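Putative sensory box/GGDEF family protein (PDB 3LID) probably makes cyclic di-GMP from GTP as a membrane-bound sensor protein, of which this piece is the extracellular, PDC-fold sensor domain. Local coordinates at residues Leu20-Tyr25 / Asn182-Arg187; Val72-Lys77 / Ser102-Ser107; Glu136-Lys141 / Pro147-Leu152; Glu192-Lys195 / Phe199-Ala202. All blocks are in the same frame, centred on the assembly; numbering follows the deposited sequence.

Contact 1 of 4, residues Leu20-Tyr25 / Asn182-Arg187; sequences LHQLAY and NYSPVR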
loop_
_atom_site.group_PDB
_atom_site.type_symbol
_atom_site.label_atom_id
_atom_site.label_comp_id
_atom_site.label_asym_id
_atom_site.label_seq_id
_atom_site.Cartn_x
_atom_site.Cartn_y
_atom_site.Cartn_z
ATOM N N LEU A 20 -8.951 -9.998 17.263
ATOM C CA LEU A 20 -7.517 -9.925 17.544
ATOM C C LEU A 20 -6.754 -11.021 16.779
ATOM O O LEU A 20 -5.584 -10.796 16.326
ATOM C CB LEU A 20 -7.217 -9.887 19.052
ATOM C CG LEU A 20 -7.602 -8.542 19.701
ATOM C CD1 LEU A 20 -7.501 -8.773 21.252
ATOM C CD2 LEU A 20 -6.565 -7.507 19.331
ATOM N N HIS A 21 -7.329 -12.227 16.721
ATOM C CA HIS A 21 -6.641 -13.267 15.919
ATOM C C HIS A 21 -6.552 -12.811 14.472
ATOM O O HIS A 21 -5.540 -13.050 13.802
ATOM C CB HIS A 21 -7.376 -14.620 15.982
ATOM C CG HIS A 21 -7.308 -15.238 17.344
ATOM N ND1 HIS A 21 -6.108 -15.417 17.994
ATOM C CD2 HIS A 21 -8.271 -15.691 18.186
ATOM C CE1 HIS A 21 -6.333 -15.947 19.185
ATOM N NE2 HIS A 21 -7.637 -16.127 19.323
ATOM N N GLN A 22 -7.631 -12.226 13.976
ATOM C CA GLN A 22 -7.687 -11.854 12.543
ATOM C C GLN A 22 -6.570 -10.784 12.338
ATOM O O GLN A 22 -5.848 -10.795 11.293
ATOM C CB GLN A 22 -9.010 -11.189 12.193
ATOM C CG GLN A 22 -9.107 -10.776 10.682
ATOM C CD GLN A 22 -8.902 -11.946 9.767
ATOM O OE1 GLN A 22 -9.612 -12.980 9.862
ATOM N NE2 GLN A 22 -7.866 -11.875 8.907
ATOM N N LEU A 23 -6.509 -9.801 13.232
ATOM C CA LEU A 23 -5.492 -8.723 13.071
ATOM C C LEU A 23 -4.067 -9.311 13.071
ATOM O O LEU A 23 -3.209 -8.853 12.347
ATOM C CB LEU A 23 -5.631 -7.652 14.173
ATOM C CG LEU A 23 -6.927 -6.857 14.030
ATOM C CD1 LEU A 23 -6.988 -5.915 15.265
ATOM C CD2 LEU A 23 -6.896 -5.972 12.769
ATOM N N ALA A 24 -3.793 -10.323 13.915
ATOM C CA ALA A 24 -2.498 -10.934 13.870
ATOM C C ALA A 24 -2.247 -11.644 12.534
ATOM O O ALA A 24 -1.111 -11.586 12.027
ATOM C CB ALA A 24 -2.349 -11.962 15.102
ATOM N N TYR A 25 -3.257 -12.358 12.036
ATOM C CA TYR A 25 -3.186 -13.045 10.755
ATOM C C TYR A 25 -2.824 -12.037 9.610
ATOM O O TYR A 25 -1.896 -12.283 8.792
ATOM C CB TYR A 25 -4.529 -13.628 10.471
ATOM C CG TYR A 25 -4.626 -14.445 9.208
ATOM C CD1 TYR A 25 -4.611 -15.841 9.278
ATOM C CD2 TYR A 25 -4.806 -13.857 7.966
ATOM C CE1 TYR A 25 -4.741 -16.621 8.098
ATOM C CE2 TYR A 25 -4.940 -14.608 6.822
ATOM C CZ TYR A 25 -4.899 -15.978 6.893
ATOM O OH TYR A 25 -5.048 -16.718 5.730
ATOM N N ASN A 182 -7.623 -7.453 2.969
ATOM C CA ASN A 182 -8.345 -6.816 4.108
ATOM C C ASN A 182 -9.750 -7.388 4.358
ATOM O O ASN A 182 -10.464 -6.851 5.224
ATOM C CB ASN A 182 -8.487 -5.327 3.954
ATOM C CG ASN A 182 -7.176 -4.619 4.016
ATOM O OD1 ASN A 182 -6.133 -5.239 4.289
ATOM N ND2 ASN A 182 -7.190 -3.313 3.634
ATOM N N TYR A 183 -10.119 -8.444 3.661
ATOM C CA TYR A 183 -11.388 -9.136 4.055
ATOM C C TYR A 183 -11.099 -10.586 4.276
ATOM O O TYR A 183 -10.396 -11.222 3.471
ATOM C CB TYR A 183 -12.413 -8.963 2.943
ATOM C CG TYR A 183 -13.665 -9.705 3.306
ATOM C CD1 TYR A 183 -14.421 -9.291 4.404
ATOM C CD2 TYR A 183 -14.045 -10.822 2.590
ATOM C CE1 TYR A 183 -15.602 -10.034 4.795
ATOM C CE2 TYR A 183 -15.225 -11.557 2.951
ATOM C CZ TYR A 183 -15.959 -11.134 4.058
ATOM O OH TYR A 183 -17.080 -11.865 4.462
ATOM N N SER A 184 -11.635 -11.135 5.371
ATOM C CA SER A 184 -11.457 -12.548 5.685
ATOM C C SER A 184 -12.807 -13.238 5.553
ATOM O O SER A 184 -13.717 -12.949 6.306
ATOM C CB SER A 184 -11.025 -12.726 7.133
ATOM O OG SER A 184 -11.101 -14.104 7.499
ATOM N N PRO A 185 -12.923 -14.150 4.600
ATOM C CA PRO A 185 -14.230 -14.737 4.414
ATOM C C PRO A 185 -14.523 -15.686 5.588
ATOM O O PRO A 185 -15.673 -15.795 6.007
ATOM C CB PRO A 185 -14.107 -15.487 3.075
ATOM C CG PRO A 185 -12.576 -15.864 2.951
ATOM C CD PRO A 185 -11.873 -14.665 3.676
ATOM N N VAL A 186 -13.505 -16.319 6.150
ATOM C CA VAL A 186 -13.780 -17.283 7.183
ATOM C C VAL A 186 -14.279 -16.609 8.457
ATOM O O VAL A 186 -15.315 -17.028 9.010
ATOM C CB VAL A 186 -12.635 -18.236 7.445
ATOM C CG1 VAL A 186 -13.112 -19.283 8.406
ATOM C CG2 VAL A 186 -12.218 -18.943 6.111
ATOM N N ARG A 187 -13.605 -15.542 8.910
ATOM C CA ARG A 187 -14.093 -14.820 10.098
ATOM C C ARG A 187 -15.076 -13.688 9.797
ATOM O O ARG A 187 -15.621 -13.131 10.722
ATOM C CB ARG A 187 -12.948 -14.296 10.969
ATOM C CG ARG A 187 -12.019 -15.361 11.480
ATOM C CD ARG A 187 -11.022 -14.720 12.480
ATOM N NE ARG A 187 -9.940 -15.570 13.011
ATOM C CZ ARG A 187 -10.106 -16.334 14.083
ATOM N NH1 ARG A 187 -11.308 -16.406 14.678
ATOM N NH2 ARG A 187 -9.127 -17.055 14.557
#
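Two side chains of the long helix 9-45, His21 and Gln22, reach the chain that leaves helix 174-181 and runs past Ser184 to Arg187. The polar part centres on OE1 of Gln22. Ser184 OG lies 3.0 Å from Gln22 OE1, at most a weak hydrogen bond, since the same proton could go to another acceptor. Gln22 leaves the helix with CG anti to the backbone N (chi1 180°) and then bends at chi2, which brings its amide in front of the serine, while NE2 binds Thr26 one turn on. Ser184 OG is also an acceptor: Arg187 N donates to it at 3.2 Å, closing an ST motif.

The rest is van der Waals contact. The extended Arg187 chain passes Gln22, its CD 3.4 Å from Gln22 OE1. One face of the guanidinium lies over His21 CB, with Arg187 NH2 3.3 Å from that atom; NH2 comes at the imidazole obliquely, the two planes 24° apart.

Gln22 also touches Phe189 and Ile191 of strand 189-195 and Ile265 of strand 260-268, so the helix packs on that sheet. The chemistry implies a join of modest strength, with one weak polar bond and an arginine laid along a helix surface.

Contact 2 of 4, residues Val72-Lys77 / Ser102-Ser107; sequences VARNQK and SIAGPS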
loop_
_atom_site.group_PDB
_atom_site.type_symbol
_atom_site.label_atom_id
_atom_site.label_comp_id
_atom_site.label_asym_id
_atom_site.label_seq_id
_atom_site.Cartn_x
_atom_site.Cartn_y
_atom_site.Cartn_z
ATOM N N VAL A 72 7.281 -8.983 -15.036
ATOM C CA VAL A 72 7.379 -8.950 -13.560
ATOM C C VAL A 72 6.035 -8.357 -13.012
ATOM O O VAL A 72 5.528 -8.849 -11.968
ATOM C CB VAL A 72 8.593 -8.086 -13.069
ATOM C CG1 VAL A 72 8.491 -7.852 -11.558
ATOM C CG2 VAL A 72 9.878 -8.819 -13.425
ATOM N N ALA A 73 5.521 -7.293 -13.646
ATOM C CA ALA A 73 4.288 -6.702 -13.128
ATOM C C ALA A 73 3.131 -7.720 -13.198
ATOM O O ALA A 73 2.297 -7.739 -12.295
ATOM C CB ALA A 73 3.883 -5.426 -13.960
ATOM N N ARG A 74 3.011 -8.429 -14.316
ATOM C CA ARG A 74 1.938 -9.450 -14.432
ATOM C C ARG A 74 2.104 -10.575 -13.384
ATOM O O ARG A 74 1.088 -11.126 -12.867
ATOM C CB ARG A 74 1.876 -10.058 -15.853
ATOM C CG ARG A 74 1.419 -8.993 -16.930
ATOM C CD ARG A 74 1.132 -9.703 -18.283
ATOM N NE ARG A 74 2.390 -10.200 -18.838
ATOM C CZ ARG A 74 3.133 -9.516 -19.712
ATOM N NH1 ARG A 74 2.711 -8.345 -20.201
ATOM N NH2 ARG A 74 4.261 -10.054 -20.145
ATOM N N ASN A 75 3.352 -10.949 -13.093
ATOM C CA ASN A 75 3.649 -12.011 -12.128
ATOM C C ASN A 75 3.416 -11.567 -10.674
ATOM O O ASN A 75 2.781 -12.324 -9.880
ATOM C CB ASN A 75 5.102 -12.417 -12.281
ATOM C CG ASN A 75 5.539 -13.473 -11.255
ATOM O OD1 ASN A 75 5.916 -13.180 -10.142
ATOM N ND2 ASN A 75 5.567 -14.695 -11.696
ATOM N N GLN A 76 3.785 -10.324 -10.348
ATOM C CA GLN A 76 3.716 -9.859 -8.956
ATOM C C GLN A 76 2.375 -9.189 -8.572
ATOM O O GLN A 76 2.040 -9.196 -7.389
ATOM C CB GLN A 76 4.889 -8.896 -8.664
ATOM C CG GLN A 76 6.213 -9.631 -8.637
ATOM C CD GLN A 76 6.276 -10.591 -7.443
ATOM O OE1 GLN A 76 6.291 -11.833 -7.607
ATOM N NE2 GLN A 76 6.213 -10.057 -6.297
ATOM N N LYS A 77 1.735 -8.521 -9.536
ATOM C CA LYS A 77 0.385 -7.888 -9.480
ATOM C C LYS A 77 0.307 -6.619 -8.586
ATOM O O LYS A 77 -0.573 -5.782 -8.830
ATOM C CB LYS A 77 -0.725 -8.870 -9.051
ATOM C CG LYS A 77 -0.684 -10.081 -9.978
ATOM C CD LYS A 77 -1.769 -11.067 -9.497
ATOM C CE LYS A 77 -1.546 -12.403 -10.122
ATOM N NZ LYS A 77 -2.037 -12.362 -11.475
ATOM N N SER A 102 -5.283 -7.437 -15.836
ATOM C CA SER A 102 -3.932 -8.074 -15.880
ATOM C C SER A 102 -3.028 -7.614 -17.033
ATOM O O SER A 102 -2.027 -8.291 -17.400
ATOM C CB SER A 102 -4.045 -9.614 -15.849
ATOM O OG SER A 102 -5.011 -10.156 -14.858
ATOM N N ILE A 103 -3.326 -6.447 -17.609
ATOM C CA ILE A 103 -2.539 -5.929 -18.724
ATOM C C ILE A 103 -1.389 -5.073 -18.196
ATOM O O ILE A 103 -1.655 -4.198 -17.347
ATOM C CB ILE A 103 -3.396 -5.064 -19.654
ATOM C CG1 ILE A 103 -4.354 -6.010 -20.393
ATOM C CG2 ILE A 103 -2.539 -4.373 -20.665
ATOM C CD1 ILE A 103 -5.546 -5.325 -20.944
ATOM N N ALA A 104 -0.162 -5.365 -18.647
ATOM C CA ALA A 104 1.027 -4.536 -18.376
ATOM C C ALA A 104 1.618 -4.110 -19.688
ATOM O O ALA A 104 1.689 -4.915 -20.646
ATOM C CB ALA A 104 2.109 -5.366 -17.624
ATOM N N GLY A 105 2.199 -2.910 -19.759
ATOM C CA GLY A 105 2.981 -2.600 -20.944
ATOM C C GLY A 105 3.526 -1.186 -20.790
ATOM O O GLY A 105 3.139 -0.428 -19.847
ATOM N N PRO A 106 4.386 -0.786 -21.713
ATOM C CA PRO A 106 5.069 0.510 -21.544
ATOM C C PRO A 106 4.210 1.668 -21.983
ATOM O O PRO A 106 3.322 1.492 -22.873
ATOM C CB PRO A 106 6.288 0.372 -22.526
ATOM C CG PRO A 106 5.789 -0.582 -23.595
ATOM C CD PRO A 106 5.004 -1.629 -22.747
ATOM N N SER A 107 4.476 2.869 -21.457
ATOM C CA SER A 107 3.814 4.092 -21.936
ATOM C C SER A 107 4.830 5.039 -22.512
ATOM O O SER A 107 5.999 5.125 -21.974
ATOM C CB SER A 107 3.167 4.791 -20.712
ATOM O OG SER A 107 2.531 6.022 -21.019
HETATM O O HOH W 1 -0.087 -7.654 -20.628
#
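Ala73 and Arg74, on the last turns of helix 59-76, meet Ala104 on strand 103-106, an outermost strand of the seven-stranded antiparallel sheet. This is helix-on-sheet packing at the rim of a PDC-fold sensor domain, and the backbones come nearest where Arg74 CA and Ser102 CA are 6.2 Å apart.

The close-packed part is small and apolar. Ala73 CB faces Ala104 CB at 4.1 Å, methyl to methyl, both bonds from the main chain pointing into the gap. Ala104 also rests on Ser70 one turn earlier in the helix, and Tyr97 of the adjoining strand 91-98 touches all three of Ala73, Ala104 and Lys77. With nothing larger than a methyl on either side at this point, the helix can approach the strand closely.

Toward solvent the contact is made by the exposed Arg74. Its aliphatic stem does the touching: CG lies 3.8 Å from Ala104 CB and 3.5 Å from the carbonyl O of Ser102. The chain then bends at chi3 (-68°), and the NH1 edge of the guanidinium is the part turned to Ala104. Ala104 O comes near the plane of that group, at its edge, 3.6 Å from Arg74 NH1. No direct hydrogen bond joins the two segments, and a water molecule does the work at this edge. It accepts from both partners, the side chain of the arginine and the main chain of the strand: its oxygen is 2.9 Å from Arg74 NH1 and 3.0 Å from Ala104 N.

Contact 3 of 4, residues Glu136-Lys141 / Pro147-Leu152; sequences ELERDK and PLSPSL. With PO4 (phosphate ion), chain C.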
loop_
_atom_site.group_PDB
_atom_site.type_symbol
_atom_site.label_atom_id
_atom_site.label_comp_id
_atom_site.label_asym_id
_atom_site.label_seq_id
_atom_site.Cartn_x
_atom_site.Cartn_y
_atom_site.Cartn_z
ATOM N N GLU A 136 1.061 7.786 -0.610
ATOM C CA GLU A 136 0.670 9.100 -1.166
ATOM C C GLU A 136 -0.006 8.843 -2.488
ATOM O O GLU A 136 0.390 7.921 -3.261
ATOM C CB GLU A 136 1.951 9.905 -1.411
ATOM C CG GLU A 136 1.731 11.207 -2.103
ATOM C CD GLU A 136 3.087 11.924 -2.189
ATOM O OE1 GLU A 136 3.541 12.475 -1.179
ATOM O OE2 GLU A 136 3.718 11.938 -3.257
ATOM N N LEU A 137 -1.040 9.633 -2.747
ATOM C CA LEU A 137 -1.837 9.400 -3.990
ATOM C C LEU A 137 -0.969 9.729 -5.214
ATOM O O LEU A 137 -0.144 10.644 -5.197
ATOM C CB LEU A 137 -3.029 10.372 -3.989
ATOM C CG LEU A 137 -3.984 10.090 -2.824
ATOM C CD1 LEU A 137 -5.108 11.117 -2.660
ATOM C CD2 LEU A 137 -4.623 8.731 -3.050
ATOM N N GLU A 138 -1.193 8.984 -6.274
ATOM C CA GLU A 138 -0.532 9.291 -7.577
ATOM C C GLU A 138 -1.008 10.602 -8.221
ATOM O O GLU A 138 -2.187 10.981 -8.069
ATOM C CB GLU A 138 -0.800 8.182 -8.522
ATOM C CG GLU A 138 -0.021 6.915 -8.058
ATOM C CD GLU A 138 -0.124 5.717 -9.023
ATOM O OE1 GLU A 138 -1.035 5.691 -9.840
ATOM O OE2 GLU A 138 0.729 4.740 -8.997
ATOM N N ARG A 139 -0.085 11.248 -8.922
ATOM C CA ARG A 139 -0.447 12.466 -9.667
ATOM C C ARG A 139 0.150 12.412 -11.089
ATOM O O ARG A 139 1.145 11.710 -11.342
ATOM C CB ARG A 139 0.151 13.702 -8.963
ATOM C CG ARG A 139 -0.560 13.982 -7.584
ATOM C CD ARG A 139 0.001 15.220 -6.812
ATOM N NE ARG A 139 -0.823 15.367 -5.591
ATOM C CZ ARG A 139 -1.833 16.195 -5.368
ATOM N NH1 ARG A 139 -2.264 17.091 -6.279
ATOM N NH2 ARG A 139 -2.433 16.141 -4.144
ATOM N N ASP A 140 -0.469 13.221 -11.978
ATOM C CA ASP A 140 0.012 13.445 -13.386
ATOM C C ASP A 140 0.103 14.959 -13.504
ATOM O O ASP A 140 -0.918 15.644 -13.369
ATOM C CB ASP A 140 -1.072 13.035 -14.406
ATOM C CG ASP A 140 -1.433 11.593 -14.390
ATOM O OD1 ASP A 140 -0.550 10.712 -14.188
ATOM O OD2 ASP A 140 -2.630 11.307 -14.714
ATOM N N LYS A 141 1.311 15.471 -13.800
ATOM C CA LYS A 141 1.556 16.938 -13.911
ATOM C C LYS A 141 0.975 17.666 -12.716
ATOM O O LYS A 141 0.263 18.698 -12.839
ATOM C CB LYS A 141 0.955 17.418 -15.242
ATOM C CG LYS A 141 1.808 16.864 -16.392
ATOM C CD LYS A 141 1.164 17.165 -17.736
ATOM C CE LYS A 141 2.198 17.773 -18.611
ATOM N NZ LYS A 141 2.341 19.086 -17.930
ATOM N N PRO A 147 -9.450 7.188 -10.926
ATOM C CA PRO A 147 -9.800 7.088 -9.485
ATOM C C PRO A 147 -8.539 7.170 -8.642
ATOM O O PRO A 147 -7.436 6.720 -9.046
ATOM C CB PRO A 147 -10.386 5.661 -9.311
ATOM C CG PRO A 147 -10.463 5.009 -10.724
ATOM C CD PRO A 147 -9.747 5.960 -11.724
ATOM N N LEU A 148 -8.743 7.638 -7.414
ATOM C CA LEU A 148 -7.626 7.926 -6.531
ATOM C C LEU A 148 -6.831 6.690 -6.293
ATOM O O LEU A 148 -7.382 5.601 -6.092
ATOM C CB LEU A 148 -8.112 8.485 -5.203
ATOM C CG LEU A 148 -8.855 9.799 -5.407
ATOM C CD1 LEU A 148 -9.333 10.326 -3.998
ATOM C CD2 LEU A 148 -7.951 10.876 -5.957
ATOM N N SER A 149 -5.532 6.887 -6.264
ATOM C CA SER A 149 -4.561 5.786 -6.301
ATOM C C SER A 149 -3.442 5.896 -5.265
ATOM O O SER A 149 -2.359 6.471 -5.549
ATOM C CB SER A 149 -4.009 5.724 -7.746
ATOM O OG SER A 149 -2.946 4.788 -7.868
ATOM N N PRO A 150 -3.675 5.385 -4.019
ATOM C CA PRO A 150 -2.664 5.476 -2.976
ATOM C C PRO A 150 -1.497 4.486 -3.267
ATOM O O PRO A 150 -1.757 3.268 -3.539
ATOM C CB PRO A 150 -3.417 5.091 -1.644
ATOM C CG PRO A 150 -4.556 4.177 -2.164
ATOM C CD PRO A 150 -4.907 4.690 -3.614
ATOM N N SER A 151 -0.283 5.020 -3.318
ATOM C CA SER A 151 0.907 4.212 -3.700
ATOM C C SER A 151 1.969 4.379 -2.667
ATOM O O SER A 151 2.155 5.468 -2.118
ATOM C CB SER A 151 1.603 4.710 -5.019
ATOM O OG SER A 151 0.933 4.365 -6.172
ATOM N N LEU A 152 2.676 3.260 -2.411
ATOM C CA LEU A 152 3.849 3.256 -1.560
ATOM C C LEU A 152 5.043 3.075 -2.519
ATOM O O LEU A 152 5.169 2.063 -3.207
ATOM C CB LEU A 152 3.700 2.093 -0.563
ATOM C CG LEU A 152 4.666 2.221 0.640
ATOM C CD1 LEU A 152 4.192 1.231 1.838
ATOM C CD2 LEU A 152 6.078 1.973 0.216
HETATM P P PO4 C . 3.417 9.166 -9.283
HETATM O O1 PO4 C . 2.567 8.485 -10.372
HETATM O O2 PO4 C . 4.426 9.995 -10.090
HETATM O O3 PO4 C . 4.166 8.173 -8.441
HETATM O O4 PO4 C . 2.552 10.081 -8.424
HETATM O O HOH W 2 -4.441 9.361 -7.052
#
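Glu136 and Ser151 form an antiparallel hydrogen-bonded pair where strand 131-140 runs beside strand 150-160. Their backbones exchange two bonds, Glu136 N to Ser151 O and Ser151 N to Glu136 O, both 3.0 Å. In the second the donor stands above the carbonyl plane, 49° out of it. Next along, Leu137 and Pro150 are a non-hydrogen-bonded pair, and Glu138 N donates to Ser149 O at 2.9 Å. Beyond this the strands separate, and one water spans the gap, donating to Glu138 O and accepting from Ser149 N.

The side-chain bonds gather on Glu138. Its CG is anti to the carbonyl carbon (chi1 -70°), and the chain runs extended from there, carrying the carboxylate across to two serines. Each oxygen takes one hydroxyl, both bonds weak: OE1 is 2.9 Å from Ser149 OG, and OE2 is 2.9 Å from Ser151 OG. Stronger partners complete the grip, Lys80 in a salt bridge to OE1 and Asn171 in a hydrogen bond to OE2.

Apolar contact is on the face bearing Leu137 and Pro150. Leu137 CD2 lies 4.1 Å from Pro150 CB and equally far from Leu148 CB.

A phosphate ion, probably from the crystallisation liquor, accepts from Arg139 N at 2.9 Å. Arg83, Lys113, Arg116, Tyr118, Arg153 and Asn171 bind it too. The chemistry is consistent with a pocket suited to an anion, beside a buried carboxylate, its charge probably offset by Lys80, whose four partners, two of them weak, limit its rotation.

Contact 4 of 4, residues Glu192-Lys195 / Phe199-Ala202; sequences ELVK and FYIA. With EDO (1,2-ethanediol), chain H.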
loop_
_atom_site.group_PDB
_atom_site.type_symbol
_atom_site.label_atom_id
_atom_site.label_comp_id
_atom_site.label_asym_id
_atom_site.label_seq_id
_atom_site.Cartn_x
_atom_site.Cartn_y
_atom_site.Cartn_z
ATOM N N GLU A 192 -9.786 -2.223 8.252
ATOM C CA GLU A 192 -9.572 -0.890 7.703
ATOM C C GLU A 192 -8.117 -0.541 7.981
ATOM O O GLU A 192 -7.523 -1.015 8.976
ATOM C CB GLU A 192 -10.502 0.148 8.395
ATOM C CG GLU A 192 -11.941 -0.047 7.936
ATOM C CD GLU A 192 -12.932 0.805 8.718
ATOM O OE1 GLU A 192 -13.033 0.590 9.936
ATOM O OE2 GLU A 192 -13.591 1.675 8.124
ATOM N N LEU A 193 -7.520 0.315 7.135
ATOM C CA LEU A 193 -6.185 0.784 7.441
ATOM C C LEU A 193 -6.256 2.261 7.738
ATOM O O LEU A 193 -6.782 3.051 6.937
ATOM C CB LEU A 193 -5.244 0.658 6.166
ATOM C CG LEU A 193 -5.141 -0.792 5.663
ATOM C CD1 LEU A 193 -4.246 -0.777 4.327
ATOM C CD2 LEU A 193 -4.451 -1.627 6.734
ATOM N N VAL A 194 -5.702 2.635 8.860
ATOM C CA VAL A 194 -5.645 3.999 9.371
ATOM C C VAL A 194 -4.258 4.392 9.525
ATOM O O VAL A 194 -3.451 3.731 10.211
ATOM C CB VAL A 194 -6.417 4.079 10.767
ATOM C CG1 VAL A 194 -6.305 5.493 11.305
ATOM C CG2 VAL A 194 -7.872 3.752 10.503
ATOM N N LYS A 195 -3.882 5.551 8.942
ATOM C CA LYS A 195 -2.509 5.969 9.023
ATOM C C LYS A 195 -2.140 6.576 10.357
ATOM O O LYS A 195 -3.008 6.852 11.196
ATOM C CB LYS A 195 -2.273 7.100 7.978
ATOM C CG LYS A 195 -2.408 6.451 6.561
ATOM C CD LYS A 195 -1.826 7.520 5.552
ATOM C CE LYS A 195 -2.829 8.700 5.496
ATOM N NZ LYS A 195 -2.267 9.775 4.435
ATOM N N PHE A 199 -6.075 9.350 9.413
ATOM C CA PHE A 199 -6.982 9.257 8.317
ATOM C C PHE A 199 -6.965 7.864 7.695
ATOM O O PHE A 199 -5.956 7.145 7.812
ATOM C CB PHE A 199 -6.574 10.309 7.237
ATOM C CG PHE A 199 -6.879 11.734 7.679
ATOM C CD1 PHE A 199 -8.199 12.163 7.659
ATOM C CD2 PHE A 199 -5.864 12.555 8.052
ATOM C CE1 PHE A 199 -8.474 13.510 8.078
ATOM C CE2 PHE A 199 -6.145 13.925 8.487
ATOM C CZ PHE A 199 -7.478 14.299 8.453
ATOM N N TYR A 200 -8.037 7.526 7.026
ATOM C CA TYR A 200 -8.239 6.181 6.475
ATOM C C TYR A 200 -7.690 6.048 5.071
ATOM O O TYR A 200 -7.944 6.944 4.216
ATOM C CB TYR A 200 -9.703 5.883 6.392
ATOM C CG TYR A 200 -10.332 5.591 7.766
ATOM C CD1 TYR A 200 -10.699 4.309 8.104
ATOM C CD2 TYR A 200 -10.650 6.655 8.647
ATOM C CE1 TYR A 200 -11.307 4.005 9.363
ATOM C CE2 TYR A 200 -11.242 6.357 9.912
ATOM C CZ TYR A 200 -11.584 5.060 10.213
ATOM O OH TYR A 200 -12.223 4.808 11.442
ATOM N N ILE A 201 -6.972 4.946 4.812
ATOM C CA ILE A 201 -6.548 4.684 3.410
ATOM C C ILE A 201 -7.141 3.390 2.898
ATOM O O ILE A 201 -6.922 3.013 1.719
ATOM C CB ILE A 201 -5.035 4.674 3.263
ATOM C CG1 ILE A 201 -4.372 3.664 4.212
ATOM C CG2 ILE A 201 -4.449 6.066 3.488
ATOM C CD1 ILE A 201 -2.893 3.493 3.855
ATOM N N ALA A 202 -7.887 2.650 3.723
ATOM C CA ALA A 202 -8.640 1.548 3.193
ATOM C C ALA A 202 -9.810 1.272 4.099
ATOM O O ALA A 202 -9.665 1.296 5.331
ATOM C CB ALA A 202 -7.734 0.269 3.095
HETATM C C1 EDO H . -3.931 9.965 1.254
HETATM O O1 EDO H . -4.601 9.687 2.547
HETATM C C2 EDO H . -3.065 8.768 0.911
HETATM O O2 EDO H . -1.957 8.721 1.822
HETATM O O HOH W 3 -13.252 2.430 11.781
#
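Strands 189-195 and 200-202 pair as an antiparallel hairpin interrupted by a classic beta bulge, with Ile201 and Ala202 both facing Leu193. Leu193 O takes Ile201 N at 2.9 Å and, weakly, Ala202 N; Leu193 N donates to Ala202 O. Toward the turn, Lys195 N meets Phe199 O at 2.8 Å in a nearly straight bond (171°).

Val194 lies alongside Tyr200 and sets CG2 over one face of its ring, 3.8 Å from the centroid, a CH-pi contact. Glu192 crosses the same tyrosine obliquely, its carboxylate 50° from the ring plane. A water in that plane joins their ends, accepting from Tyr200 OH and donating to Glu192 OE1, both at 2.6 Å, while Glu192 OE2 is held by Ser203 and Arg208. On the opposite face of the sheet from Val194 and Tyr200, Leu193 CG touches Ala202 CB at 3.8 Å. The Lys195 chain crosses Ile201 at about a right angle, CD 3.6 Å from Ile201 CG2, and bends at chi3 (-71°) before NZ binds both oxygens of an ethanediol, probably from the crystallisation liquor, and the carboxylate of Asp212.

Strand 260-268 flanks 189-195, bonded to the backbones of Glu192 and Val194. Phe222 of helix 222-225 packs on Val194 and Tyr200, whereas Ser178 of helix 174-181 touches Leu193 and Ala202.

Contacts 3 and 4 are buried strand pairings, whereas contacts 1 and 2 lie farther out, where helices meet the edges of sheets. Contacts 2 and 3 belong to the seven-stranded sheet, contacts 1 and 4 to the other. Only contacts 1 and 4 touch, through Asn182 ND2 packing 3.7 Å from Ala202 CB; contacts 3 and 4 come within about 5 Å at their nearest atoms. The chemistry follows place: backbone bonds dominate inside, joined by a gripped carboxylate in contact 3 and a ring face in contact 4. Each outer contact involves an arginine, by stem and guanidinium beside a weak serine bond in contact 1, and by its stem and a water bridge in contact 2.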